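Long-range contacts in thiamine pyrophosphokinase (Bacillus subtilis, PDB 3LM8), which catalyses the ATP-dependent pyrophosphorylation of thiamine to thiamine diphosphate, with release of AMP, and takes part in thiamine salvage: residues R153-I158 with N191-S196; L27-D32 with I44-F49; L14-T19 with R128-Q133; H165-T170 with C179-G184. The protein carries 1 engineered substitution. All blocks are in the same frame, centred on the assembly; numbering follows the deposited sequence.

Contact 1: R153-I158 with N191-S196; sequences RYISFI and NELIHS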
loop_
_atom_site.group_PDB
_atom_site.type_symbol
_atom_site.label_atom_id
_atom_site.label_comp_id
_atom_site.label_asym_id
_atom_site.label_seq_id
_atom_site.Cartn_x
_atom_site.Cartn_y
_atom_site.Cartn_z
ATOM N N ARG A 153 15.998 6.065 -1.879
ATOM C CA ARG A 153 16.478 7.358 -1.386
ATOM C C ARG A 153 15.565 8.561 -1.514
ATOM O O ARG A 153 15.803 9.591 -0.874
ATOM C CB ARG A 153 17.810 7.709 -2.051
ATOM C CG ARG A 153 17.703 8.165 -3.499
ATOM C CD ARG A 153 19.081 8.465 -4.047
ATOM N NE ARG A 153 19.759 9.456 -3.218
ATOM C CZ ARG A 153 21.059 9.442 -2.949
ATOM N NH1 ARG A 153 21.589 10.387 -2.185
ATOM N NH2 ARG A 153 21.828 8.476 -3.433
ATOM N N TYR A 154 14.536 8.451 -2.343
ATOM C CA TYR A 154 13.624 9.571 -2.529
ATOM C C TYR A 154 12.363 9.446 -1.697
ATOM O O TYR A 154 11.802 8.365 -1.540
ATOM C CB TYR A 154 13.268 9.725 -4.007
ATOM C CG TYR A 154 14.479 9.840 -4.909
ATOM C CD1 TYR A 154 15.058 8.705 -5.472
ATOM C CD2 TYR A 154 15.052 11.088 -5.189
ATOM C CE1 TYR A 154 16.172 8.802 -6.297
ATOM C CE2 TYR A 154 16.166 11.196 -6.010
ATOM C CZ TYR A 154 16.723 10.050 -6.565
ATOM O OH TYR A 154 17.820 10.145 -7.396
ATOM N N ILE A 155 11.945 10.579 -1.145
ATOM C CA ILE A 155 10.762 10.670 -0.304
ATOM C C ILE A 155 10.003 11.858 -0.851
ATOM O O ILE A 155 10.487 12.976 -0.738
ATOM C CB ILE A 155 11.146 11.008 1.141
ATOM C CG1 ILE A 155 11.951 9.867 1.748
ATOM C CG2 ILE A 155 9.901 11.330 1.961
ATOM C CD1 ILE A 155 12.973 10.346 2.758
ATOM N N SER A 156 8.836 11.621 -1.445
ATOM C CA SER A 156 8.028 12.700 -1.998
ATOM C C SER A 156 6.745 12.887 -1.199
ATOM O O SER A 156 6.215 11.939 -0.630
ATOM C CB SER A 156 7.677 12.401 -3.452
ATOM O OG SER A 156 8.847 12.285 -4.244
ATOM N N PHE A 157 6.242 14.113 -1.159
ATOM C CA PHE A 157 5.005 14.402 -0.437
ATOM C C PHE A 157 4.023 15.043 -1.399
ATOM O O PHE A 157 4.383 15.936 -2.161
ATOM C CB PHE A 157 5.262 15.358 0.728
ATOM C CG PHE A 157 6.019 14.741 1.873
ATOM C CD1 PHE A 157 5.434 13.763 2.664
ATOM C CD2 PHE A 157 7.310 15.162 2.174
ATOM C CE1 PHE A 157 6.116 13.213 3.744
ATOM C CE2 PHE A 157 8.002 14.622 3.246
ATOM C CZ PHE A 157 7.407 13.647 4.036
ATOM N N ILE A 158 2.778 14.589 -1.370
ATOM C CA ILE A 158 1.774 15.149 -2.260
ATOM C C ILE A 158 0.453 15.374 -1.545
ATOM O O ILE A 158 -0.081 14.469 -0.904
ATOM C CB ILE A 158 1.549 14.224 -3.460
ATOM C CG1 ILE A 158 2.894 13.933 -4.123
ATOM C CG2 ILE A 158 0.597 14.874 -4.445
ATOM C CD1 ILE A 158 2.829 12.906 -5.203
ATOM N N ASN A 191 12.303 14.562 -2.513
ATOM C CA ASN A 191 13.069 15.062 -1.378
ATOM C C ASN A 191 13.951 13.894 -0.949
ATOM O O ASN A 191 13.840 12.790 -1.479
ATOM C CB ASN A 191 12.142 15.481 -0.230
ATOM C CG ASN A 191 12.738 16.585 0.633
ATOM O OD1 ASN A 191 12.008 17.385 1.233
ATOM N ND2 ASN A 191 14.064 16.633 0.706
ATOM N N GLU A 192 14.833 14.140 0.003
ATOM C CA GLU A 192 15.727 13.104 0.495
ATOM C C GLU A 192 15.987 13.354 1.965
ATOM O O GLU A 192 15.765 14.457 2.467
ATOM C CB GLU A 192 17.056 13.142 -0.262
ATOM C CG GLU A 192 17.034 12.502 -1.647
ATOM C CD GLU A 192 18.314 12.766 -2.428
ATOM O OE1 GLU A 192 19.413 12.676 -1.836
ATOM O OE2 GLU A 192 18.222 13.053 -3.640
ATOM N N LEU A 193 16.449 12.323 2.659
ATOM C CA LEU A 193 16.769 12.465 4.073
ATOM C C LEU A 193 18.282 12.730 4.161
ATOM O O LEU A 193 19.068 12.060 3.485
ATOM C CB LEU A 193 16.406 11.169 4.804
ATOM C CG LEU A 193 15.368 11.203 5.939
ATOM C CD1 LEU A 193 14.195 12.136 5.611
ATOM C CD2 LEU A 193 14.887 9.769 6.181
ATOM N N ILE A 194 18.699 13.716 4.950
ATOM C CA ILE A 194 20.134 13.970 5.076
ATOM C C ILE A 194 20.654 13.462 6.413
ATOM O O ILE A 194 21.853 13.470 6.678
ATOM C CB ILE A 194 20.489 15.473 4.930
ATOM C CG1 ILE A 194 19.853 16.285 6.058
ATOM C CG2 ILE A 194 20.052 15.975 3.558
ATOM C CD1 ILE A 194 20.268 17.742 6.060
ATOM N N HIS A 195 19.735 13.009 7.252
ATOM C CA HIS A 195 20.089 12.490 8.563
ATOM C C HIS A 195 19.583 11.053 8.680
ATOM O O HIS A 195 19.024 10.506 7.726
ATOM C CB HIS A 195 19.454 13.353 9.661
ATOM C CG HIS A 195 20.064 14.717 9.803
ATOM N ND1 HIS A 195 20.889 15.272 8.850
ATOM C CD2 HIS A 195 19.941 15.646 10.780
ATOM C CE1 HIS A 195 21.248 16.485 9.231
ATOM N NE2 HIS A 195 20.685 16.737 10.399
ATOM N N SER A 196 19.779 10.445 9.846
ATOM C CA SER A 196 19.323 9.082 10.068
ATOM C C SER A 196 17.801 9.076 10.287
ATOM O O SER A 196 17.116 8.137 9.878
ATOM C CB SER A 196 20.047 8.466 11.275
ATOM O OG SER A 196 19.770 9.185 12.469
#
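The R153 guanidinium meets E192 at its edge. OE1 of E192 lies near the guanidinium plane, 3.2 Å from NH1 of R153, in a hydrogen-bonded salt bridge. NH1 stands above the carboxylate plane of E192, and the two flat groups are turned 70° apart. The Y154 ring carries CG of R153 over one face. OE2 of E192 approaches that ring obliquely, 3.6 Å from CE2 of Y154, and also makes a long, weak ion pair with K173. A bend at chi3 (-56°) turns the R153 chain to its partner. With an alanine in place of E192, R153 would probably lose its charge mate and its guanidinium would be free to turn. The backbones pair next to this bridge. I155 N binds N191 O at 2.9 Å, and N191 N binds I155 O at 3.0 Å. I155 CD1 packs on L193 CD1 at 3.6 Å. The pairing is a single antiparallel bridge on the outer strand 154-159 of the mixed sheet. There R153 and Y154 both face S212, which makes a classic beta bulge. N191 also lines the pocket of the bound thiamine, so the bridge joins the sheet edge to that site.

Contact 2: L27-D32 with I44-F49; sequences LWIGVD and IPVEAF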
loop_
_atom_site.group_PDB
_atom_site.type_symbol
_atom_site.label_atom_id
_atom_site.label_comp_id
_atom_site.label_asym_id
_atom_site.label_seq_id
_atom_site.Cartn_x
_atom_site.Cartn_y
_atom_site.Cartn_z
ATOM N N LEU A 27 -0.710 -12.136 8.793
ATOM C CA LEU A 27 -1.629 -13.000 8.049
ATOM C C LEU A 27 -1.658 -12.523 6.606
ATOM O O LEU A 27 -1.500 -11.322 6.325
ATOM C CB LEU A 27 -3.047 -12.893 8.596
ATOM C CG LEU A 27 -3.232 -13.270 10.059
ATOM C CD1 LEU A 27 -4.438 -12.526 10.635
ATOM C CD2 LEU A 27 -3.375 -14.788 10.171
ATOM N N TRP A 28 -1.876 -13.459 5.693
ATOM C CA TRP A 28 -1.950 -13.121 4.281
ATOM C C TRP A 28 -3.313 -13.421 3.662
ATOM O O TRP A 28 -4.028 -14.329 4.091
ATOM C CB TRP A 28 -0.888 -13.874 3.490
ATOM C CG TRP A 28 0.524 -13.536 3.820
ATOM C CD1 TRP A 28 1.294 -14.113 4.779
ATOM C CD2 TRP A 28 1.385 -12.636 3.100
ATOM N NE1 TRP A 28 2.590 -13.650 4.694
ATOM C CE2 TRP A 28 2.671 -12.741 3.673
ATOM C CE3 TRP A 28 1.193 -11.758 2.024
ATOM C CZ2 TRP A 28 3.764 -12.002 3.204
ATOM C CZ3 TRP A 28 2.282 -11.027 1.559
ATOM C CH2 TRP A 28 3.550 -11.156 2.148
ATOM N N ILE A 29 -3.670 -12.643 2.650
ATOM C CA ILE A 29 -4.921 -12.852 1.938
ATOM C C ILE A 29 -4.643 -12.534 0.484
ATOM O O ILE A 29 -3.875 -11.621 0.188
ATOM C CB ILE A 29 -6.065 -11.941 2.452
ATOM C CG1 ILE A 29 -5.619 -10.483 2.463
ATOM C CG2 ILE A 29 -6.497 -12.379 3.832
ATOM C CD1 ILE A 29 -6.738 -9.519 2.816
ATOM N N GLY A 30 -5.250 -13.308 -0.413
ATOM C CA GLY A 30 -5.056 -13.099 -1.832
ATOM C C GLY A 30 -6.277 -12.505 -2.498
ATOM O O GLY A 30 -7.413 -12.837 -2.149
ATOM N N VAL A 31 -6.037 -11.620 -3.459
ATOM C CA VAL A 31 -7.101 -10.948 -4.198
ATOM C C VAL A 31 -6.810 -11.145 -5.676
ATOM O O VAL A 31 -5.726 -10.826 -6.141
ATOM C CB VAL A 31 -7.137 -9.418 -3.861
ATOM C CG1 VAL A 31 -7.916 -8.657 -4.914
ATOM C CG2 VAL A 31 -7.762 -9.193 -2.474
ATOM N N ASP A 32 -7.772 -11.692 -6.408
ATOM C CA ASP A 32 -7.599 -11.928 -7.838
ATOM C C ASP A 32 -6.358 -12.771 -8.078
ATOM O O ASP A 32 -6.002 -13.587 -7.238
ATOM C CB ASP A 32 -7.472 -10.591 -8.572
ATOM C CG ASP A 32 -7.436 -10.753 -10.089
ATOM O OD1 ASP A 32 -8.322 -11.451 -10.637
ATOM O OD2 ASP A 32 -6.526 -10.174 -10.729
ATOM N N ILE A 44 0.481 -19.238 1.631
ATOM C CA ILE A 44 -0.907 -19.642 1.467
ATOM C C ILE A 44 -1.788 -18.579 2.136
ATOM O O ILE A 44 -1.570 -18.205 3.284
ATOM C CB ILE A 44 -1.183 -21.010 2.144
ATOM C CG1 ILE A 44 -0.239 -22.082 1.587
ATOM C CG2 ILE A 44 -2.638 -21.410 1.924
ATOM C CD1 ILE A 44 -0.565 -22.543 0.175
ATOM N N PRO A 45 -2.790 -18.074 1.415
ATOM C CA PRO A 45 -3.691 -17.055 1.962
ATOM C C PRO A 45 -4.619 -17.689 3.006
ATOM O O PRO A 45 -4.912 -18.879 2.917
ATOM C CB PRO A 45 -4.474 -16.586 0.734
ATOM C CG PRO A 45 -3.633 -17.067 -0.460
ATOM C CD PRO A 45 -3.084 -18.362 -0.001
ATOM N N VAL A 46 -5.078 -16.913 3.989
ATOM C CA VAL A 46 -5.997 -17.456 4.985
ATOM C C VAL A 46 -7.361 -17.359 4.327
ATOM O O VAL A 46 -8.203 -18.246 4.463
ATOM C CB VAL A 46 -6.005 -16.641 6.310
ATOM C CG1 VAL A 46 -4.599 -16.583 6.906
ATOM C CG2 VAL A 46 -6.519 -15.245 6.066
ATOM N N GLU A 47 -7.561 -16.266 3.599
ATOM C CA GLU A 47 -8.803 -16.027 2.877
ATOM C C GLU A 47 -8.387 -15.565 1.479
ATOM O O GLU A 47 -7.209 -15.318 1.226
ATOM C CB GLU A 47 -9.639 -14.919 3.542
ATOM C CG GLU A 47 -9.740 -14.968 5.066
ATOM C CD GLU A 47 -10.657 -16.066 5.615
ATOM O OE1 GLU A 47 -10.750 -16.169 6.865
ATOM O OE2 GLU A 47 -11.279 -16.813 4.818
ATOM N N ALA A 48 -9.356 -15.456 0.580
ATOM C CA ALA A 48 -9.108 -15.005 -0.783
ATOM C C ALA A 48 -10.367 -14.299 -1.269
ATOM O O ALA A 48 -11.480 -14.772 -1.039
ATOM C CB ALA A 48 -8.773 -16.198 -1.694
ATOM N N PHE A 49 -10.185 -13.162 -1.930
ATOM C CA PHE A 49 -11.306 -12.378 -2.439
ATOM C C PHE A 49 -11.298 -12.226 -3.964
ATOM O O PHE A 49 -10.241 -12.127 -4.593
ATOM C CB PHE A 49 -11.306 -10.988 -1.803
ATOM C CG PHE A 49 -11.443 -10.999 -0.314
ATOM C CD1 PHE A 49 -10.426 -11.495 0.490
ATOM C CD2 PHE A 49 -12.586 -10.480 0.294
ATOM C CE1 PHE A 49 -10.539 -11.471 1.882
ATOM C CE2 PHE A 49 -12.713 -10.450 1.695
ATOM C CZ PHE A 49 -11.689 -10.944 2.484
#
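L27-D32 and I44-F49 pair as parallel neighbours in the mixed sheet, the two strands of a beta-alpha-beta unit joined by helix 33-41. They belong to the catalytic domain. The axes of strands 47-49 and 27-31 come within 4.7 Å, at 25° to each other. The firm bridges are G30 with A48 and V31 with F49. F49 N gives a hydrogen bond to G30 O at 2.8 Å, and D32 N gives one to F49 O at 3.1 Å. V46 N also gives a hydrogen bond to W28 O, 2.8 Å long.

The side chains add apolar contacts. V46 has CG1 anti to its carbonyl carbon (chi1 -58°), which sends its two methyls to different partners. CG1 meets L27 CD2 at 3.9 Å, and CG2 meets I29 CG2 at 3.6 Å. Further along, V31 CG2 lies 4.0 Å from F49 CB. I29, V31 and F49 point to one face of the sheet, where helix 81-92 packs on V31 and F49. W88 of that helix meets the F49 ring edge-to-face. P45 lies beside G30, with its CB 3.6 Å from G30 N.

The chemistry is thus backbone bonding between strands plus apolar packing. No charged pair joins the two segments, so the register rests on main-chain bonds and side-chain fit.

Contact 3: L14-T19 with R128-Q133; sequences LIPDLT and RLIDKQ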
loop_
_atom_site.group_PDB
_atom_site.type_symbol
_atom_site.label_atom_id
_atom_site.label_comp_id
_atom_site.label_asym_id
_atom_site.label_seq_id
_atom_site.Cartn_x
_atom_site.Cartn_y
_atom_site.Cartn_z
ATOM N N LEU A 14 6.232 -6.335 -10.871
ATOM C CA LEU A 14 6.265 -5.069 -10.157
ATOM C C LEU A 14 6.178 -5.297 -8.654
ATOM O O LEU A 14 6.261 -4.351 -7.870
ATOM C CB LEU A 14 5.116 -4.155 -10.604
ATOM C CG LEU A 14 5.177 -3.471 -11.979
ATOM C CD1 LEU A 14 6.537 -2.832 -12.159
ATOM C CD2 LEU A 14 4.928 -4.469 -13.085
ATOM N N ILE A 15 6.027 -6.563 -8.265
ATOM C CA ILE A 15 5.903 -6.953 -6.862
ATOM C C ILE A 15 7.224 -7.442 -6.257
ATOM O O ILE A 15 7.969 -8.198 -6.885
ATOM C CB ILE A 15 4.834 -8.053 -6.715
ATOM C CG1 ILE A 15 3.529 -7.579 -7.345
ATOM C CG2 ILE A 15 4.606 -8.388 -5.251
ATOM C CD1 ILE A 15 2.431 -8.583 -7.254
ATOM N N PRO A 16 7.523 -7.016 -5.014
ATOM C CA PRO A 16 8.742 -7.375 -4.280
ATOM C C PRO A 16 8.723 -8.807 -3.803
ATOM O O PRO A 16 7.754 -9.536 -4.001
ATOM C CB PRO A 16 8.727 -6.432 -3.070
ATOM C CG PRO A 16 7.725 -5.382 -3.422
ATOM C CD PRO A 16 6.688 -6.120 -4.201
ATOM N N ASP A 17 9.808 -9.194 -3.152
ATOM C CA ASP A 17 9.920 -10.514 -2.569
ATOM C C ASP A 17 8.938 -10.491 -1.391
ATOM O O ASP A 17 9.036 -9.647 -0.488
ATOM C CB ASP A 17 11.351 -10.731 -2.068
ATOM C CG ASP A 17 11.447 -11.820 -1.018
ATOM O OD1 ASP A 17 12.308 -11.683 -0.119
ATOM O OD2 ASP A 17 10.677 -12.808 -1.090
ATOM N N LEU A 18 7.969 -11.391 -1.403
ATOM C CA LEU A 18 7.014 -11.420 -0.311
ATOM C C LEU A 18 7.614 -12.195 0.870
ATOM O O LEU A 18 7.406 -11.835 2.028
ATOM C CB LEU A 18 5.702 -12.057 -0.786
ATOM C CG LEU A 18 5.119 -11.370 -2.025
ATOM C CD1 LEU A 18 3.845 -12.080 -2.493
ATOM C CD2 LEU A 18 4.835 -9.916 -1.689
ATOM N N THR A 19 8.370 -13.246 0.553
ATOM C CA THR A 19 9.022 -14.101 1.544
ATOM C C THR A 19 9.535 -13.344 2.772
ATOM O O THR A 19 9.148 -13.649 3.905
ATOM C CB THR A 19 10.210 -14.861 0.899
ATOM O OG1 THR A 19 9.704 -15.801 -0.055
ATOM C CG2 THR A 19 11.019 -15.607 1.945
ATOM N N ARG A 128 -0.085 0.751 4.163
ATOM C CA ARG A 128 1.042 1.053 3.285
ATOM C C ARG A 128 0.913 0.281 1.985
ATOM O O ARG A 128 0.610 -0.907 2.012
ATOM C CB ARG A 128 2.348 0.675 4.001
ATOM C CG ARG A 128 3.564 0.640 3.113
ATOM C CD ARG A 128 4.812 0.196 3.872
ATOM N NE ARG A 128 5.229 1.161 4.885
ATOM C CZ ARG A 128 5.122 0.967 6.194
ATOM N NH1 ARG A 128 4.610 -0.161 6.669
ATOM N NH2 ARG A 128 5.529 1.906 7.033
ATOM N N LEU A 129 1.112 0.946 0.850
ATOM C CA LEU A 129 1.035 0.249 -0.441
ATOM C C LEU A 129 2.466 -0.038 -0.837
ATOM O O LEU A 129 3.329 0.814 -0.668
ATOM C CB LEU A 129 0.386 1.112 -1.527
ATOM C CG LEU A 129 -0.905 1.896 -1.260
ATOM C CD1 LEU A 129 -1.332 2.536 -2.582
ATOM C CD2 LEU A 129 -2.012 0.994 -0.706
ATOM N N ILE A 130 2.726 -1.227 -1.368
ATOM C CA ILE A 130 4.094 -1.580 -1.742
ATOM C C ILE A 130 4.283 -2.293 -3.078
ATOM O O ILE A 130 3.532 -3.209 -3.426
ATOM C CB ILE A 130 4.733 -2.507 -0.703
ATOM C CG1 ILE A 130 4.596 -1.918 0.700
ATOM C CG2 ILE A 130 6.193 -2.748 -1.074
ATOM C CD1 ILE A 130 5.126 -2.838 1.777
ATOM N N ASP A 131 5.313 -1.874 -3.808
ATOM C CA ASP A 131 5.673 -2.491 -5.077
ATOM C C ASP A 131 7.203 -2.551 -5.163
ATOM O O ASP A 131 7.908 -2.168 -4.223
ATOM C CB ASP A 131 5.053 -1.741 -6.272
ATOM C CG ASP A 131 5.855 -0.522 -6.707
ATOM O OD1 ASP A 131 6.025 0.402 -5.892
ATOM O OD2 ASP A 131 6.309 -0.483 -7.877
ATOM N N LYS A 132 7.708 -3.056 -6.281
ATOM C CA LYS A 132 9.143 -3.202 -6.496
ATOM C C LYS A 132 9.991 -1.967 -6.138
ATOM O O LYS A 132 11.134 -2.106 -5.714
ATOM C CB LYS A 132 9.385 -3.617 -7.954
ATOM C CG LYS A 132 10.823 -3.485 -8.444
ATOM C CD LYS A 132 10.870 -3.512 -9.974
ATOM C CE LYS A 132 12.271 -3.245 -10.512
ATOM N NZ LYS A 132 13.263 -4.256 -10.048
ATOM N N GLN A 133 9.459 -0.764 -6.310
ATOM C CA GLN A 133 10.263 0.404 -5.974
ATOM C C GLN A 133 9.552 1.566 -5.304
ATOM O O GLN A 133 10.068 2.685 -5.296
ATOM C CB GLN A 133 11.044 0.906 -7.209
ATOM C CG GLN A 133 10.271 0.999 -8.507
ATOM C CD GLN A 133 11.196 1.221 -9.704
ATOM O OE1 GLN A 133 11.869 2.246 -9.796
ATOM N NE2 GLN A 133 11.236 0.252 -10.621
#
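L14 and P16, in the loop that follows the first strand of the mixed sheet, lie against I130, D131 and K132, where strand 126-131 runs out into a turn. One backbone hydrogen bond joins the two segments, from K132 N to L14 O. It is modelled at 2.5 Å, and at this resolution the short length carries no special meaning. L14 O also has the CB atoms of both D131 and K132 beside it, with D131 CB at 3.3 Å.

Strand 126-131 is the last of the parallel strands before the antiparallel ones. The chain then turns through K132 and Q133 into strand 134-139, which runs back antiparallel beside it. The loop 14-19 therefore packs where the parallel part of the sheet gives way to the antiparallel part.

P16 lies alongside I130 and D131. Its ring atom CG is 3.8 Å from I130 CG2 and 3.3 Å from D131 O, and CD is 3.7 Å from D131 C. With chi1 near -52°, the CG2 branch of I130 stands anti to N and faces the proline. A glycine here would probably take the apolar partner from I130 CG2 and let the loop backbone flex. I15 points away from the strand and packs on F100, a residue that I130 also touches. The I15 side chain is about 5 Å from a bound magnesium ion.

Contact 4: H165-T170 with C179-G184; sequences HELTLT and CHITLG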
loop_
_atom_site.group_PDB
_atom_site.type_symbol
_atom_site.label_atom_id
_atom_site.label_comp_id
_atom_site.label_asym_id
_atom_site.label_seq_id
_atom_site.Cartn_x
_atom_site.Cartn_y
_atom_site.Cartn_z
ATOM N N HIS A 165 -1.601 22.480 5.402
ATOM C CA HIS A 165 -1.281 23.641 6.228
ATOM C C HIS A 165 -0.183 23.430 7.244
ATOM O O HIS A 165 -0.172 22.438 7.967
ATOM C CB HIS A 165 -2.540 24.129 6.949
ATOM C CG HIS A 165 -3.595 24.638 6.021
ATOM N ND1 HIS A 165 -4.226 23.830 5.101
ATOM C CD2 HIS A 165 -4.100 25.880 5.840
ATOM C CE1 HIS A 165 -5.073 24.552 4.389
ATOM N NE2 HIS A 165 -5.014 25.800 4.818
ATOM N N GLU A 166 0.732 24.393 7.293
ATOM C CA GLU A 166 1.858 24.379 8.222
ATOM C C GLU A 166 2.730 23.123 8.145
ATOM O O GLU A 166 3.007 22.483 9.162
ATOM C CB GLU A 166 1.350 24.577 9.657
ATOM C CG GLU A 166 0.693 25.923 9.911
ATOM C CD GLU A 166 0.235 26.083 11.358
ATOM O OE1 GLU A 166 1.011 25.723 12.274
ATOM O OE2 GLU A 166 -0.894 26.577 11.585
ATOM N N LEU A 167 3.166 22.787 6.934
ATOM C CA LEU A 167 4.011 21.622 6.712
ATOM C C LEU A 167 5.447 21.937 7.093
ATOM O O LEU A 167 6.023 22.915 6.614
ATOM C CB LEU A 167 3.973 21.195 5.238
ATOM C CG LEU A 167 4.916 20.045 4.834
ATOM C CD1 LEU A 167 4.578 18.799 5.632
ATOM C CD2 LEU A 167 4.786 19.746 3.345
ATOM N N THR A 168 6.019 21.103 7.953
ATOM C CA THR A 168 7.393 21.273 8.396
ATOM C C THR A 168 8.186 20.007 8.126
ATOM O O THR A 168 7.742 18.904 8.441
ATOM C CB THR A 168 7.454 21.590 9.899
ATOM O OG1 THR A 168 6.932 22.907 10.127
ATOM C CG2 THR A 168 8.895 21.503 10.407
ATOM N N LEU A 169 9.361 20.172 7.538
ATOM C CA LEU A 169 10.224 19.041 7.222
ATOM C C LEU A 169 11.579 19.213 7.902
ATOM O O LEU A 169 12.196 20.274 7.820
ATOM C CB LEU A 169 10.403 18.936 5.706
ATOM C CG LEU A 169 9.104 18.814 4.916
ATOM C CD1 LEU A 169 9.414 18.825 3.437
ATOM C CD2 LEU A 169 8.382 17.538 5.291
ATOM N N THR A 170 12.045 18.164 8.566
ATOM C CA THR A 170 13.316 18.225 9.270
ATOM C C THR A 170 14.117 16.960 9.073
ATOM O O THR A 170 13.621 15.864 9.326
ATOM C CB THR A 170 13.096 18.419 10.769
ATOM O OG1 THR A 170 12.356 19.626 10.985
ATOM C CG2 THR A 170 14.433 18.506 11.492
ATOM N N CYS A 179 5.120 25.622 6.332
ATOM C CA CYS A 179 4.811 25.952 4.950
ATOM C C CYS A 179 3.380 25.552 4.570
ATOM O O CYS A 179 2.841 24.567 5.075
ATOM C CB CYS A 179 5.826 25.222 4.055
ATOM S SG CYS A 179 5.925 25.746 2.335
ATOM N N HIS A 180 2.768 26.337 3.690
ATOM C CA HIS A 180 1.418 26.064 3.199
ATOM C C HIS A 180 1.547 25.462 1.800
ATOM O O HIS A 180 1.995 26.137 0.872
ATOM C CB HIS A 180 0.603 27.350 3.098
ATOM C CG HIS A 180 -0.780 27.139 2.569
ATOM N ND1 HIS A 180 -1.771 26.521 3.300
ATOM C CD2 HIS A 180 -1.333 27.443 1.372
ATOM C CE1 HIS A 180 -2.875 26.453 2.578
ATOM N NE2 HIS A 180 -2.636 27.006 1.403
ATOM N N ILE A 181 1.168 24.197 1.652
ATOM C CA ILE A 181 1.261 23.533 0.356
ATOM C C ILE A 181 -0.114 23.509 -0.294
ATOM O O ILE A 181 -1.061 22.918 0.233
ATOM C CB ILE A 181 1.800 22.076 0.491
ATOM C CG1 ILE A 181 3.121 22.076 1.260
ATOM C CG2 ILE A 181 2.054 21.476 -0.889
ATOM C CD1 ILE A 181 4.201 22.873 0.581
ATOM N N THR A 182 -0.217 24.166 -1.441
ATOM C CA THR A 182 -1.476 24.233 -2.162
ATOM C C THR A 182 -1.716 22.963 -2.975
ATOM O O THR A 182 -0.778 22.341 -3.470
ATOM C CB THR A 182 -1.514 25.460 -3.093
ATOM O OG1 THR A 182 -2.818 25.574 -3.668
ATOM C CG2 THR A 182 -0.476 25.327 -4.210
ATOM N N LEU A 183 -2.983 22.586 -3.102
ATOM C CA LEU A 183 -3.378 21.389 -3.835
ATOM C C LEU A 183 -2.892 21.368 -5.284
ATOM O O LEU A 183 -3.079 22.331 -6.028
ATOM C CB LEU A 183 -4.899 21.264 -3.813
ATOM C CG LEU A 183 -5.482 20.064 -4.547
ATOM C CD1 LEU A 183 -5.426 18.818 -3.657
ATOM C CD2 LEU A 183 -6.898 20.377 -4.953
ATOM N N GLY A 184 -2.277 20.258 -5.682
ATOM C CA GLY A 184 -1.791 20.130 -7.047
ATOM C C GLY A 184 -0.316 20.445 -7.195
ATOM O O GLY A 184 0.282 20.190 -8.241
#
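H165 and H180 form an edge-to-face (T-shaped) pair of imidazoles, with the edge of H180 turned to the face of H165. They stand beside the open end of the beta hairpin of strands 167-170 and 176-181, in the thiamine-binding domain. H180 is on strand 176-181, and H165 lies just before a bulge. The ring centroids are 4.4 Å apart and the planes stand at 74°. CE1 of H180 does the touching. It lies over the H165 ring, offset toward the rim, 3.2 Å from NE2 of H165. A chi1 of 179° sets CG of H180 anti to the backbone N and brings the ring alongside H165, both side chains pointing the same way. ND1 of H165 makes a weak hydrogen bond to D163 O.

A G1 beta bulge opens the pairing: E166 and L167 both face C179. E166 has positive phi and psi, and the chain turns a corner there. Its own N lies near C179 O, but the angle is too poor for a bond.

The regular bonds belong to L167 and C179. L167 N meets C179 O in the carbonyl plane, on a lone pair. C179 N returns to L167 O at 2.9 Å. T168 OG1 accepts a hydrogen bond from N178 N. I181 touches C188, a residue of the thiamine pocket. CD2 of L167 packs against CG1 of I181 at 3.5 Å.

How the contacts relate
Contacts 2 and 3 lie in the part of the chain that includes the catalytic domain, contacts 1 and 4 in the thiamine-binding domain. Along the chain, contact 2 is nested inside the loop closed by contact 3, and contact 4 inside that closed by contact 1. Each pair also touches: W28 CH2 packs on L18 CB at 3.7 Å, and F157 CE2 on L169 CD2 at 3.6 Å. The mixed sheet runs through contacts 1, 2 and 3. Contacts 2 and 4 are far apart, with centres about 38 Å from each other. The side chain of N191 is about 4 Å from the bound thiamine, and that of I181 about 6 Å.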